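Local coordinates for protein mirolysin (Tannerella forsythia, PDB 6R7V) that probably cleaves proteins as a zinc-dependent metallopeptidase of the pappalysin family once its cysteine-switch latency is relieved, and is seen here as the latent proenzyme, at residues V50-Y55 with G141-W146; N57-I62 with I184-F189; S43-P48 with E299-A304; E76-M81 with G97-E102. The protein carries 1 engineered substitution. All blocks are in the same frame, centred on the assembly; numbering follows the deposited sequence.

Contact 1 of 4, residues V50-Y55 with G141-W146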
loop_
_atom_site.group_PDB
_atom_site.type_symbol
_atom_site.label_atom_id
_atom_site.label_comp_id
_atom_site.label_asym_id
_atom_site.label_seq_id
_atom_site.Cartn_x
_atom_site.Cartn_y
_atom_site.Cartn_z
ATOM N N VAL A 50 12.793 -1.603 4.385
ATOM C CA VAL A 50 13.652 -0.520 4.829
ATOM C C VAL A 50 12.799 0.736 4.888
ATOM O O VAL A 50 12.048 1.049 3.946
ATOM C CB VAL A 50 14.932 -0.345 3.978
ATOM C CG1 VAL A 50 14.622 -0.129 2.487
ATOM C CG2 VAL A 50 15.823 0.769 4.533
ATOM N N VAL A 51 12.849 1.402 6.035
ATOM C CA VAL A 51 12.132 2.680 6.221
ATOM C C VAL A 51 13.129 3.813 6.150
ATOM O O VAL A 51 14.090 3.858 6.950
ATOM C CB VAL A 51 11.367 2.685 7.559
ATOM C CG1 VAL A 51 10.624 4.018 7.749
ATOM C CG2 VAL A 51 10.380 1.523 7.586
ATOM N N HIS A 52 12.903 4.734 5.203
ATOM C CA HIS A 52 13.753 5.902 5.020
ATOM C C HIS A 52 13.091 7.106 5.621
ATOM O O HIS A 52 12.152 7.621 5.006
ATOM C CB HIS A 52 14.049 6.188 3.541
ATOM C CG HIS A 52 14.593 5.031 2.775
ATOM N ND1 HIS A 52 15.886 4.596 2.960
ATOM C CD2 HIS A 52 14.011 4.278 1.804
ATOM C CE1 HIS A 52 16.054 3.575 2.128
ATOM N NE2 HIS A 52 14.954 3.364 1.392
ATOM N N VAL A 53 13.569 7.570 6.794
ATOM C CA VAL A 53 13.024 8.798 7.394
ATOM C C VAL A 53 13.808 9.961 6.816
ATOM O O VAL A 53 15.042 10.011 6.962
ATOM C CB VAL A 53 13.080 8.777 8.937
ATOM C CG1 VAL A 53 12.464 10.048 9.530
ATOM C CG2 VAL A 53 12.392 7.533 9.498
ATOM N N VAL A 54 13.103 10.875 6.116
ATOM C CA VAL A 54 13.732 12.037 5.495
ATOM C C VAL A 54 13.149 13.235 6.216
ATOM O O VAL A 54 11.936 13.443 6.175
ATOM C CB VAL A 54 13.480 12.040 3.962
ATOM C CG1 VAL A 54 14.155 13.242 3.315
ATOM C CG2 VAL A 54 13.951 10.722 3.306
ATOM N N TYR A 55 13.984 13.986 6.937
ATOM C CA TYR A 55 13.461 14.993 7.840
ATOM C C TYR A 55 14.131 16.322 7.707
ATOM O O TYR A 55 15.358 16.407 7.594
ATOM C CB TYR A 55 13.565 14.471 9.306
ATOM C CG TYR A 55 14.974 14.239 9.814
ATOM C CD1 TYR A 55 15.642 13.042 9.557
ATOM C CD2 TYR A 55 15.628 15.206 10.564
ATOM C CE1 TYR A 55 16.958 12.846 9.968
ATOM C CE2 TYR A 55 16.938 15.019 10.988
ATOM C CZ TYR A 55 17.591 13.826 10.703
ATOM O OH TYR A 55 18.874 13.631 11.150
ATOM N N GLY A 141 17.416 15.768 -2.515
ATOM C CA GLY A 141 17.078 16.037 -1.119
ATOM C C GLY A 141 16.432 14.887 -0.361
ATOM O O GLY A 141 16.064 15.044 0.802
ATOM N N GLY A 142 16.303 13.729 -1.001
ATOM C CA GLY A 142 15.711 12.566 -0.361
ATOM C C GLY A 142 16.738 11.489 -0.078
ATOM O O GLY A 142 17.864 11.773 0.364
ATOM N N ASN A 143 16.365 10.225 -0.336
ATOM C CA ASN A 143 17.316 9.130 -0.106
ATOM C C ASN A 143 17.085 8.022 -1.131
ATOM O O ASN A 143 15.947 7.554 -1.292
ATOM C CB ASN A 143 17.225 8.580 1.338
ATOM C CG ASN A 143 18.367 7.656 1.701
ATOM O OD1 ASN A 143 18.181 6.581 2.289
ATOM N ND2 ASN A 143 19.570 8.004 1.321
ATOM N N ASN A 144 18.138 7.638 -1.867
ATOM C CA ASN A 144 18.009 6.583 -2.880
ATOM C C ASN A 144 17.445 5.292 -2.304
ATOM O O ASN A 144 17.747 4.919 -1.166
ATOM C CB ASN A 144 19.364 6.246 -3.496
ATOM C CG ASN A 144 19.963 7.305 -4.379
ATOM O OD1 ASN A 144 19.361 8.336 -4.692
ATOM N ND2 ASN A 144 21.192 7.059 -4.835
ATOM N N ALA A 145 16.653 4.588 -3.107
ATOM C CA ALA A 145 16.126 3.304 -2.702
ATOM C C ALA A 145 17.235 2.274 -2.542
ATOM O O ALA A 145 18.288 2.358 -3.192
ATOM C CB ALA A 145 15.152 2.822 -3.772
ATOM N N TRP A 146 16.982 1.296 -1.674
ATOM C CA TRP A 146 17.769 0.091 -1.551
ATOM C C TRP A 146 17.216 -0.892 -2.552
ATOM O O TRP A 146 15.981 -1.041 -2.626
ATOM C CB TRP A 146 17.629 -0.503 -0.154
ATOM C CG TRP A 146 18.334 0.243 0.942
ATOM C CD1 TRP A 146 18.915 1.488 0.891
ATOM C CD2 TRP A 146 18.534 -0.238 2.269
ATOM N NE1 TRP A 146 19.550 1.757 2.094
ATOM C CE2 TRP A 146 19.266 0.746 2.975
ATOM C CE3 TRP A 146 18.269 -1.462 2.905
ATOM C CZ2 TRP A 146 19.679 0.557 4.294
ATOM C CZ3 TRP A 146 18.587 -1.601 4.236
ATOM C CH2 TRP A 146 19.317 -0.618 4.908
#
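V50 and H52 meet the indole of W146 in two different ways. The valine lies flat along the face, with CB and both methyls against it and CG2 over the six-membered ring, 3.5 Å from its centroid and 4° off the ring normal, a CH-pi contact. CG2 is the branch anti to the backbone N; CG1 sits between the backbone N and the carbonyl carbon (chi1 57°) and reaches the ring near CD2 and CE3. Onto the same indole the imidazole of H52 turns an edge: CE1 lies 3.8 Å from W146 CD1 and the planes stand 79° apart, a T-shaped pair with the five-membered ring. Further along, the N143 amide stands across the imidazole, its OD1 3.1 Å from H52 ND1, and V54 CG1 rests 3.6 Å from G141 O. V50, H52 and V54 are the alternate residues on one side of strand 45-55, the long strand at the middle of the metzincin sheet. Over them 141-146 runs in the reverse direction as a loop with no regular structure. A second shell sets the imidazole: ND1 is hydrogen-bonded to T119 OG1, NE2 to N153 OD1, so both nitrogens are held by neighbouring strands. N153 OD1 also takes W146 N, while Y151 meets the indole edge-to-face. The carbonyl of N143 accepts from W155 NE1, which ties the loop to strand 152-157.

Contact 2 of 4, residues N57-I62 with I184-F189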
loop_
_atom_site.group_PDB
_atom_site.type_symbol
_atom_site.label_atom_id
_atom_site.label_comp_id
_atom_site.label_asym_id
_atom_site.label_seq_id
_atom_site.Cartn_x
_atom_site.Cartn_y
_atom_site.Cartn_z
ATOM N N ASN A 57 13.121 18.721 10.138
ATOM C CA ASN A 57 13.005 19.207 11.513
ATOM C C ASN A 57 12.763 18.022 12.471
ATOM O O ASN A 57 12.615 16.881 12.033
ATOM C CB ASN A 57 11.898 20.290 11.613
ATOM C CG ASN A 57 10.525 19.819 11.211
ATOM O OD1 ASN A 57 10.106 18.699 11.526
ATOM N ND2 ASN A 57 9.806 20.662 10.478
ATOM N N SER A 58 12.715 18.283 13.778
ATOM C CA SER A 58 12.572 17.256 14.814
ATOM C C SER A 58 11.243 16.546 14.730
ATOM O O SER A 58 11.234 15.331 14.903
ATOM C CB SER A 58 12.738 17.857 16.208
ATOM O OG SER A 58 11.904 18.996 16.348
ATOM N N ALA A 59 10.129 17.273 14.432
ATOM C CA ALA A 59 8.814 16.606 14.326
ATOM C C ALA A 59 8.833 15.512 13.252
ATOM O O ALA A 59 8.174 14.460 13.391
ATOM C CB ALA A 59 7.746 17.628 13.962
ATOM N N GLN A 60 9.573 15.760 12.157
ATOM C CA GLN A 60 9.631 14.821 11.043
ATOM C C GLN A 60 10.567 13.637 11.310
ATOM O O GLN A 60 10.487 12.593 10.643
ATOM C CB GLN A 60 10.069 15.556 9.777
ATOM C CG GLN A 60 8.986 16.489 9.277
ATOM C CD GLN A 60 9.466 17.483 8.268
ATOM O OE1 GLN A 60 10.511 17.308 7.635
ATOM N NE2 GLN A 60 8.689 18.537 8.049
ATOM N N ASN A 61 11.439 13.782 12.303
ATOM C CA ASN A 61 12.385 12.729 12.670
ATOM C C ASN A 61 11.718 11.798 13.668
ATOM O O ASN A 61 12.033 11.798 14.850
ATOM C CB ASN A 61 13.624 13.390 13.260
ATOM C CG ASN A 61 14.829 12.512 13.319
ATOM O OD1 ASN A 61 14.859 11.392 12.794
ATOM N ND2 ASN A 61 15.870 13.022 13.984
ATOM N N ILE A 62 10.782 10.982 13.181
ATOM C CA ILE A 62 9.943 10.136 14.030
ATOM C C ILE A 62 10.730 9.000 14.694
ATOM O O ILE A 62 11.721 8.526 14.157
ATOM C CB ILE A 62 8.702 9.610 13.262
ATOM C CG1 ILE A 62 9.118 8.703 12.081
ATOM C CG2 ILE A 62 7.844 10.808 12.795
ATOM C CD1 ILE A 62 7.941 7.820 11.561
ATOM N N ILE A 184 4.936 7.716 2.779
ATOM C CA ILE A 184 3.904 8.032 3.749
ATOM C C ILE A 184 4.196 9.351 4.444
ATOM O O ILE A 184 5.337 9.596 4.848
ATOM C CB ILE A 184 3.755 6.889 4.805
ATOM C CG1 ILE A 184 3.629 5.452 4.195
ATOM C CG2 ILE A 184 2.525 7.165 5.752
ATOM C CD1 ILE A 184 2.288 5.269 3.339
ATOM N N HIS A 185 3.152 10.151 4.700
ATOM C CA HIS A 185 3.324 11.403 5.449
ATOM C C HIS A 185 3.727 11.050 6.860
ATOM O O HIS A 185 3.097 10.193 7.484
ATOM C CB HIS A 185 1.984 12.144 5.447
ATOM C CG HIS A 185 2.065 13.572 5.873
ATOM N ND1 HIS A 185 2.554 13.933 7.109
ATOM C CD2 HIS A 185 1.780 14.690 5.168
ATOM C CE1 HIS A 185 2.519 15.260 7.137
ATOM N NE2 HIS A 185 2.088 15.764 5.986
ATOM N N TYR A 186 4.736 11.726 7.395
ATOM C CA TYR A 186 5.259 11.443 8.740
ATOM C C TYR A 186 4.200 11.553 9.829
ATOM O O TYR A 186 4.342 10.891 10.857
ATOM C CB TYR A 186 6.457 12.356 9.051
ATOM C CG TYR A 186 6.102 13.775 9.445
ATOM C CD1 TYR A 186 5.819 14.744 8.481
ATOM C CD2 TYR A 186 6.039 14.151 10.785
ATOM C CE1 TYR A 186 5.453 16.042 8.841
ATOM C CE2 TYR A 186 5.668 15.441 11.154
ATOM C CZ TYR A 186 5.392 16.387 10.179
ATOM O OH TYR A 186 5.075 17.674 10.541
ATOM N N LYS A 187 3.186 12.415 9.647
ATOM C CA LYS A 187 2.190 12.567 10.698
ATOM C C LYS A 187 1.249 11.381 10.757
ATOM O O LYS A 187 0.414 11.331 11.667
ATOM C CB LYS A 187 1.359 13.839 10.457
ATOM C CG LYS A 187 2.068 15.134 10.741
ATOM C CD LYS A 187 1.169 16.285 10.318
ATOM C CE LYS A 187 1.805 17.614 10.610
ATOM N NZ LYS A 187 0.990 18.728 10.055
ATOM N N HIS A 188 1.305 10.458 9.781
ATOM C CA HIS A 188 0.329 9.377 9.733
ATOM C C HIS A 188 1.027 8.035 9.544
ATOM O O HIS A 188 0.534 7.161 8.829
ATOM C CB HIS A 188 -0.690 9.681 8.617
ATOM C CG HIS A 188 -1.341 11.025 8.821
ATOM N ND1 HIS A 188 -2.156 11.259 9.906
ATOM C CD2 HIS A 188 -1.234 12.175 8.109
ATOM C CE1 HIS A 188 -2.531 12.532 9.828
ATOM N NE2 HIS A 188 -2.005 13.126 8.764
ATOM N N PHE A 189 2.189 7.894 10.188
ATOM C CA PHE A 189 3.003 6.695 10.155
ATOM C C PHE A 189 3.023 6.096 11.525
ATOM O O PHE A 189 3.280 6.805 12.512
ATOM C CB PHE A 189 4.435 7.007 9.662
ATOM C CG PHE A 189 5.194 5.813 9.156
ATOM C CD1 PHE A 189 6.144 5.182 9.951
ATOM C CD2 PHE A 189 4.899 5.259 7.912
ATOM C CE1 PHE A 189 6.840 4.065 9.474
ATOM C CE2 PHE A 189 5.578 4.134 7.453
ATOM C CZ PHE A 189 6.578 3.575 8.213
HETATM O O HOH W 1 5.914 19.527 8.768
#
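Q60 and Y186 bring their backbones together, CA to CA 6.0 Å, where the turn after strand 45-55 passes the turn that follows strand 182-185. Between their side chains the tyrosine ring is the main surface. Q60 CG lies over its centre, 3.6 Å from the centroid and 11° off the normal, a CH-pi contact; K187 CG touches the opposite face nearer its rim. The A59 carbonyl approaches obliquely, its O 3.4 Å from Y186 CD2. Beyond CG the Q60 chain is extended and runs alongside the ring, tilting away from it, and one water spans the gap between the two ends, 3.0 Å from Q60 NE2 and 2.7 Å from Y186 OH. The other end of that amide, OE1, accepts from N56 N. An Asx motif shapes the turn itself: N57 OD1 takes the backbone N of Q60. Both turns sit at one end of the mixed sheet, after strands 45-55 and 182-185, with strand 152-157 lying between these two. Deeper in, I62 sends CD1 to F189 CD1 at 3.6 Å, the two side chains crossing at about a right angle. I62 and F189 both rest on V156 of the sheet and on I67 of helix 64-77. From the same helix, Q66 NE2 donates to F189 O.

Contact 3 of 4, residues S43-P48 with E299-A304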
loop_
_atom_site.group_PDB
_atom_site.type_symbol
_atom_site.label_atom_id
_atom_site.label_comp_id
_atom_site.label_asym_id
_atom_site.label_seq_id
_atom_site.Cartn_x
_atom_site.Cartn_y
_atom_site.Cartn_z
ATOM N N SER A 43 2.865 -20.813 0.538
ATOM C CA SER A 43 3.417 -20.522 1.850
ATOM C C SER A 43 3.502 -19.035 2.147
ATOM O O SER A 43 3.175 -18.184 1.324
ATOM C CB SER A 43 4.785 -21.157 2.023
ATOM O OG SER A 43 5.652 -20.729 0.988
ATOM N N THR A 44 3.927 -18.713 3.372
ATOM C CA THR A 44 4.036 -17.349 3.824
ATOM C C THR A 44 5.019 -16.574 2.964
ATOM O O THR A 44 6.110 -17.074 2.645
ATOM C CB THR A 44 4.452 -17.289 5.296
ATOM O OG1 THR A 44 3.531 -18.039 6.088
ATOM C CG2 THR A 44 4.454 -15.864 5.818
ATOM N N ILE A 45 4.603 -15.371 2.528
ATOM C CA ILE A 45 5.430 -14.473 1.737
ATOM C C ILE A 45 6.060 -13.506 2.719
ATOM O O ILE A 45 5.341 -12.921 3.531
ATOM C CB ILE A 45 4.556 -13.762 0.675
ATOM C CG1 ILE A 45 4.078 -14.773 -0.376
ATOM C CG2 ILE A 45 5.316 -12.584 0.050
ATOM C CD1 ILE A 45 2.943 -14.243 -1.266
ATOM N N LEU A 46 7.393 -13.380 2.687
ATOM C CA LEU A 46 8.100 -12.481 3.594
ATOM C C LEU A 46 8.648 -11.291 2.814
ATOM O O LEU A 46 9.333 -11.465 1.808
ATOM C CB LEU A 46 9.245 -13.253 4.288
ATOM C CG LEU A 46 10.190 -12.445 5.184
ATOM C CD1 LEU A 46 9.442 -11.733 6.302
ATOM C CD2 LEU A 46 11.251 -13.378 5.783
ATOM N N ILE A 47 8.400 -10.099 3.340
ATOM C CA ILE A 47 8.839 -8.863 2.720
ATOM C C ILE A 47 9.861 -8.165 3.599
ATOM O O ILE A 47 9.467 -7.615 4.628
ATOM C CB ILE A 47 7.632 -7.909 2.505
ATOM C CG1 ILE A 47 6.453 -8.555 1.746
ATOM C CG2 ILE A 47 8.083 -6.580 1.827
ATOM C CD1 ILE A 47 6.664 -8.911 0.419
ATOM N N PRO A 48 11.151 -8.099 3.191
ATOM C CA PRO A 48 12.139 -7.266 3.921
ATOM C C PRO A 48 11.833 -5.805 3.687
ATOM O O PRO A 48 11.570 -5.405 2.549
ATOM C CB PRO A 48 13.485 -7.633 3.244
ATOM C CG PRO A 48 13.213 -8.925 2.473
ATOM C CD PRO A 48 11.767 -8.755 2.020
ATOM N N GLU A 299 11.604 -12.450 -6.924
ATOM C CA GLU A 299 13.001 -12.369 -6.465
ATOM C C GLU A 299 13.086 -11.942 -5.003
ATOM O O GLU A 299 14.004 -12.353 -4.288
ATOM C CB GLU A 299 13.828 -11.406 -7.326
ATOM C CG GLU A 299 15.277 -11.823 -7.483
ATOM C CD GLU A 299 16.300 -10.859 -6.921
ATOM O OE1 GLU A 299 16.900 -10.099 -7.715
ATOM O OE2 GLU A 299 16.507 -10.866 -5.687
ATOM N N MET A 300 12.110 -11.139 -4.541
ATOM C CA MET A 300 12.114 -10.689 -3.177
ATOM C C MET A 300 12.048 -11.888 -2.231
ATOM O O MET A 300 12.530 -11.809 -1.106
ATOM C CB MET A 300 10.936 -9.743 -2.946
ATOM C CG MET A 300 10.937 -9.146 -1.584
ATOM S SD MET A 300 9.715 -7.867 -1.497
ATOM C CE MET A 300 10.628 -6.487 -2.259
ATOM N N GLN A 301 11.471 -13.005 -2.688
ATOM C CA GLN A 301 11.374 -14.166 -1.813
ATOM C C GLN A 301 12.651 -14.984 -1.735
ATOM O O GLN A 301 12.810 -15.730 -0.771
ATOM C CB GLN A 301 10.210 -15.063 -2.243
ATOM C CG GLN A 301 8.871 -14.326 -2.142
ATOM C CD GLN A 301 8.676 -13.720 -0.778
ATOM O OE1 GLN A 301 8.517 -14.444 0.224
ATOM N NE2 GLN A 301 8.742 -12.383 -0.711
ATOM N N ILE A 302 13.545 -14.873 -2.727
ATOM C CA ILE A 302 14.756 -15.706 -2.780
ATOM C C ILE A 302 15.699 -15.381 -1.604
ATOM O O ILE A 302 16.182 -16.293 -0.928
ATOM C CB ILE A 302 15.477 -15.589 -4.153
ATOM C CG1 ILE A 302 14.545 -15.984 -5.348
ATOM C CG2 ILE A 302 16.781 -16.445 -4.190
ATOM C CD1 ILE A 302 13.933 -17.397 -5.367
ATOM N N TYR A 303 15.887 -14.105 -1.315
ATOM C CA TYR A 303 16.805 -13.748 -0.250
ATOM C C TYR A 303 16.101 -13.104 0.950
ATOM O O TYR A 303 16.793 -12.573 1.812
ATOM C CB TYR A 303 17.899 -12.810 -0.811
ATOM C CG TYR A 303 18.535 -13.349 -2.072
ATOM C CD1 TYR A 303 19.432 -14.413 -2.024
ATOM C CD2 TYR A 303 18.176 -12.853 -3.324
ATOM C CE1 TYR A 303 19.982 -14.951 -3.186
ATOM C CE2 TYR A 303 18.733 -13.373 -4.496
ATOM C CZ TYR A 303 19.634 -14.424 -4.422
ATOM O OH TYR A 303 20.154 -14.977 -5.574
ATOM N N ALA A 304 14.746 -13.210 1.073
ATOM C CA ALA A 304 14.067 -12.546 2.192
ATOM C C ALA A 304 14.548 -12.994 3.567
ATOM O O ALA A 304 14.737 -12.142 4.435
ATOM C CB ALA A 304 12.562 -12.726 2.105
#
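The side-chain amide of Q301 grips both backbone polar atoms of L46. Its OE1 accepts from L46 N at 2.9 Å with an N-H...O angle of 155°, and its NE2 donates to L46 O at 2.7 Å. In the second bond the donor stands 44° out of the plane of the L46 carbonyl, above it and not on a lone pair. The amide thus satisfies the N-H and C=O of one strand residue much as an adjoining strand would, and the pair of bonds fixes which way round the amide is flipped. A bend at chi2 (-53°) folds the glutamine back from its helix to the strand. I45 CG2 lies over the face of the amide, 3.5 Å from NE2, with the two side chains crossing nearly at right angles.

Around this polar centre the contacts are mostly with aliphatic groups. The A304 methyl lies against the L46 carbonyl, CB 3.5 Å from L46 O, and also touches L46 CG. P48 CG reaches A304 CA at 3.7 Å, while P48 CD slides past M300 CG. The thioether of M300 finishes against I47, with SD 3.8 Å from CD1 and hardly farther from CG2.

F290 lies on I45, I47 and Q301, and T308 on L46. Alternate residues of the strand bond to 101-105 through I45 and I47, whereas partnership with strand 152-157 starts at P48; the C-terminal helix 299-302 and the start of helix 304-307 therefore cover the edge of strand 45-55 just ahead of that pairing.

Contact 4 of 4, residues E76-M81 with G97-E102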
loop_
_atom_site.group_PDB
_atom_site.type_symbol
_atom_site.label_atom_id
_atom_site.label_comp_id
_atom_site.label_asym_id
_atom_site.label_seq_id
_atom_site.Cartn_x
_atom_site.Cartn_y
_atom_site.Cartn_z
ATOM N N GLU A 76 -0.354 -7.193 11.317
ATOM C CA GLU A 76 -1.717 -7.488 11.738
ATOM C C GLU A 76 -2.662 -7.489 10.561
ATOM O O GLU A 76 -3.389 -8.474 10.327
ATOM C CB GLU A 76 -2.224 -6.429 12.735
ATOM C CG GLU A 76 -1.547 -6.509 14.093
ATOM C CD GLU A 76 -2.021 -5.457 15.087
ATOM O OE1 GLU A 76 -2.989 -4.717 14.796
ATOM O OE2 GLU A 76 -1.393 -5.362 16.162
ATOM N N ASP A 77 -2.638 -6.397 9.759
ATOM C CA ASP A 77 -3.639 -6.276 8.694
ATOM C C ASP A 77 -3.469 -7.291 7.585
ATOM O O ASP A 77 -4.490 -7.720 7.019
ATOM C CB ASP A 77 -3.588 -4.853 8.138
ATOM C CG ASP A 77 -3.998 -3.779 9.158
ATOM O OD1 ASP A 77 -4.527 -4.150 10.241
ATOM O OD2 ASP A 77 -3.838 -2.578 8.855
ATOM N N PHE A 78 -2.231 -7.660 7.257
ATOM C CA PHE A 78 -1.962 -8.636 6.192
ATOM C C PHE A 78 -1.999 -10.090 6.674
ATOM O O PHE A 78 -1.712 -11.010 5.892
ATOM C CB PHE A 78 -0.612 -8.310 5.536
ATOM C CG PHE A 78 -0.679 -7.139 4.590
ATOM C CD1 PHE A 78 -0.589 -5.828 5.064
ATOM C CD2 PHE A 78 -0.899 -7.334 3.228
ATOM C CE1 PHE A 78 -0.745 -4.741 4.193
ATOM C CE2 PHE A 78 -1.007 -6.229 2.349
ATOM C CZ PHE A 78 -0.909 -4.948 2.840
ATOM N N ARG A 79 -2.392 -10.317 7.939
ATOM C CA ARG A 79 -2.520 -11.698 8.432
ATOM C C ARG A 79 -3.866 -11.858 9.157
ATOM O O ARG A 79 -4.054 -12.841 9.897
ATOM C CB ARG A 79 -1.350 -12.037 9.353
ATOM C CG ARG A 79 -0.004 -12.084 8.618
ATOM C CD ARG A 79 1.108 -12.574 9.532
ATOM N NE ARG A 79 1.293 -11.746 10.720
ATOM C CZ ARG A 79 2.102 -12.079 11.720
ATOM N NH1 ARG A 79 2.775 -13.220 11.686
ATOM N NH2 ARG A 79 2.214 -11.293 12.781
ATOM N N ARG A 80 -4.802 -10.912 8.944
ATOM C CA ARG A 80 -6.082 -10.862 9.664
ATOM C C ARG A 80 -5.882 -11.105 11.191
ATOM O O ARG A 80 -6.626 -11.859 11.843
ATOM C CB ARG A 80 -7.132 -11.804 9.060
ATOM C CG ARG A 80 -8.540 -11.393 9.532
ATOM C CD ARG A 80 -9.682 -11.658 8.558
ATOM N NE ARG A 80 -10.951 -11.156 9.094
ATOM C CZ ARG A 80 -11.370 -9.882 9.062
ATOM N NH1 ARG A 80 -10.610 -8.928 8.520
ATOM N NH2 ARG A 80 -12.534 -9.546 9.610
ATOM N N MET A 81 -4.894 -10.404 11.756
ATOM C CA MET A 81 -4.615 -10.422 13.175
ATOM C C MET A 81 -4.890 -9.065 13.793
ATOM O O MET A 81 -4.567 -8.864 14.971
ATOM C CB MET A 81 -3.192 -10.880 13.432
ATOM C CG MET A 81 -3.011 -12.350 13.106
ATOM S SD MET A 81 -1.298 -12.848 13.256
ATOM C CE MET A 81 -1.124 -12.793 14.981
ATOM N N GLY A 97 -10.146 -11.715 3.932
ATOM C CA GLY A 97 -8.963 -12.464 3.576
ATOM C C GLY A 97 -7.818 -12.302 4.548
ATOM O O GLY A 97 -7.639 -11.267 5.216
ATOM N N ASN A 98 -7.012 -13.347 4.597
ATOM C CA ASN A 98 -5.782 -13.457 5.368
ATOM C C ASN A 98 -4.692 -13.530 4.316
ATOM O O ASN A 98 -4.580 -14.560 3.665
ATOM C CB ASN A 98 -5.851 -14.730 6.207
ATOM C CG ASN A 98 -4.601 -15.030 6.972
ATOM O OD1 ASN A 98 -3.533 -14.444 6.740
ATOM N ND2 ASN A 98 -4.734 -15.976 7.901
ATOM N N ALA A 99 -3.939 -12.438 4.104
ATOM C CA ALA A 99 -2.986 -12.421 2.997
ATOM C C ALA A 99 -1.823 -13.330 3.213
ATOM O O ALA A 99 -1.144 -13.661 2.250
ATOM C CB ALA A 99 -2.474 -11.004 2.754
ATOM N N ASN A 100 -1.526 -13.705 4.470
ATOM C CA ASN A 100 -0.390 -14.574 4.762
ATOM C C ASN A 100 0.898 -13.975 4.165
ATOM O O ASN A 100 1.735 -14.650 3.535
ATOM C CB ASN A 100 -0.662 -16.009 4.303
ATOM C CG ASN A 100 0.397 -17.013 4.710
ATOM O OD1 ASN A 100 1.115 -16.823 5.697
ATOM N ND2 ASN A 100 0.522 -18.075 3.934
ATOM N N ILE A 101 1.041 -12.654 4.369
ATOM C CA ILE A 101 2.215 -11.879 4.009
ATOM C C ILE A 101 2.740 -11.274 5.305
ATOM O O ILE A 101 1.978 -10.632 6.038
ATOM C CB ILE A 101 1.854 -10.790 2.959
ATOM C CG1 ILE A 101 1.366 -11.423 1.656
ATOM C CG2 ILE A 101 3.071 -9.891 2.684
ATOM C CD1 ILE A 101 0.819 -10.403 0.590
ATOM N N GLU A 102 4.042 -11.457 5.556
ATOM C CA GLU A 102 4.776 -10.909 6.702
ATOM C C GLU A 102 5.731 -9.825 6.283
ATOM O O GLU A 102 6.320 -9.925 5.208
ATOM C CB GLU A 102 5.662 -12.002 7.344
ATOM C CG GLU A 102 5.002 -13.035 8.200
ATOM C CD GLU A 102 5.963 -14.142 8.607
ATOM O OE1 GLU A 102 7.180 -14.065 8.324
ATOM O OE2 GLU A 102 5.462 -15.139 9.142
HETATM O O HOH W 2 -5.064 -10.077 5.534
HETATM O O HOH W 3 3.079 -15.155 9.683
HETATM O O HOH W 4 -8.646 -8.903 6.374
#
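F78 and R79 fold over the I101 carbonyl: I101 O lies 3.5 Å from F78 CB and 3.6 Å from R79 CG. This oxygen is buried by the contact and finds no polar partner in the model. Apolar packing continues with F78 CD2, 4.0 Å from A99 CB, and the phenyl ring goes on to meet F103 edge-to-face and to touch T206 and V209 of the zinc-binding helix.

The motif here is a helix end lying against the lead-in to a strand. Helix 64-77 ends before F78, and two residues on R80 takes left-handed backbone angles (45/47); E76 O accepts from R79 N and from M81 N (2.8 Å), which approach from opposite faces of its plane. R80 then turns CB to the G97 carbonyl, while its guanidinium is bound by T88 and N276.

The polar links run largely through water. One water accepts from A99 N and donates to D77 O and to G97 O, stitching the two backbones together. A second sits in the plane of the R79 guanidinium, bound to NH1, while NE is held by N75 O. R79 NH1 and E102 OE2 are 4.2 Å apart, too far for a salt bridge, with their flat groups nearly perpendicular.

How the contacts relate
Read from the N terminus, strand 45-55 supplies the first half of contact 3 and then of contact 1, and the turn after it opens contact 2. Contact 4 closes the shortest loop, between the end of helix 64-77 and the start of strand 101-105, and is nested inside the other three. Contact 1 closes next, at the loop before strand 152-157; contact 2 follows beyond strand 182-185, so these two cross. Contact 3 encloses everything by bringing the C-terminal helices back to the strand's beginning. V53 and Y55 touch Q60, joining contacts 1 and 2; contacts 3 and 4 meet where strands 45-55 and 101-105 pair.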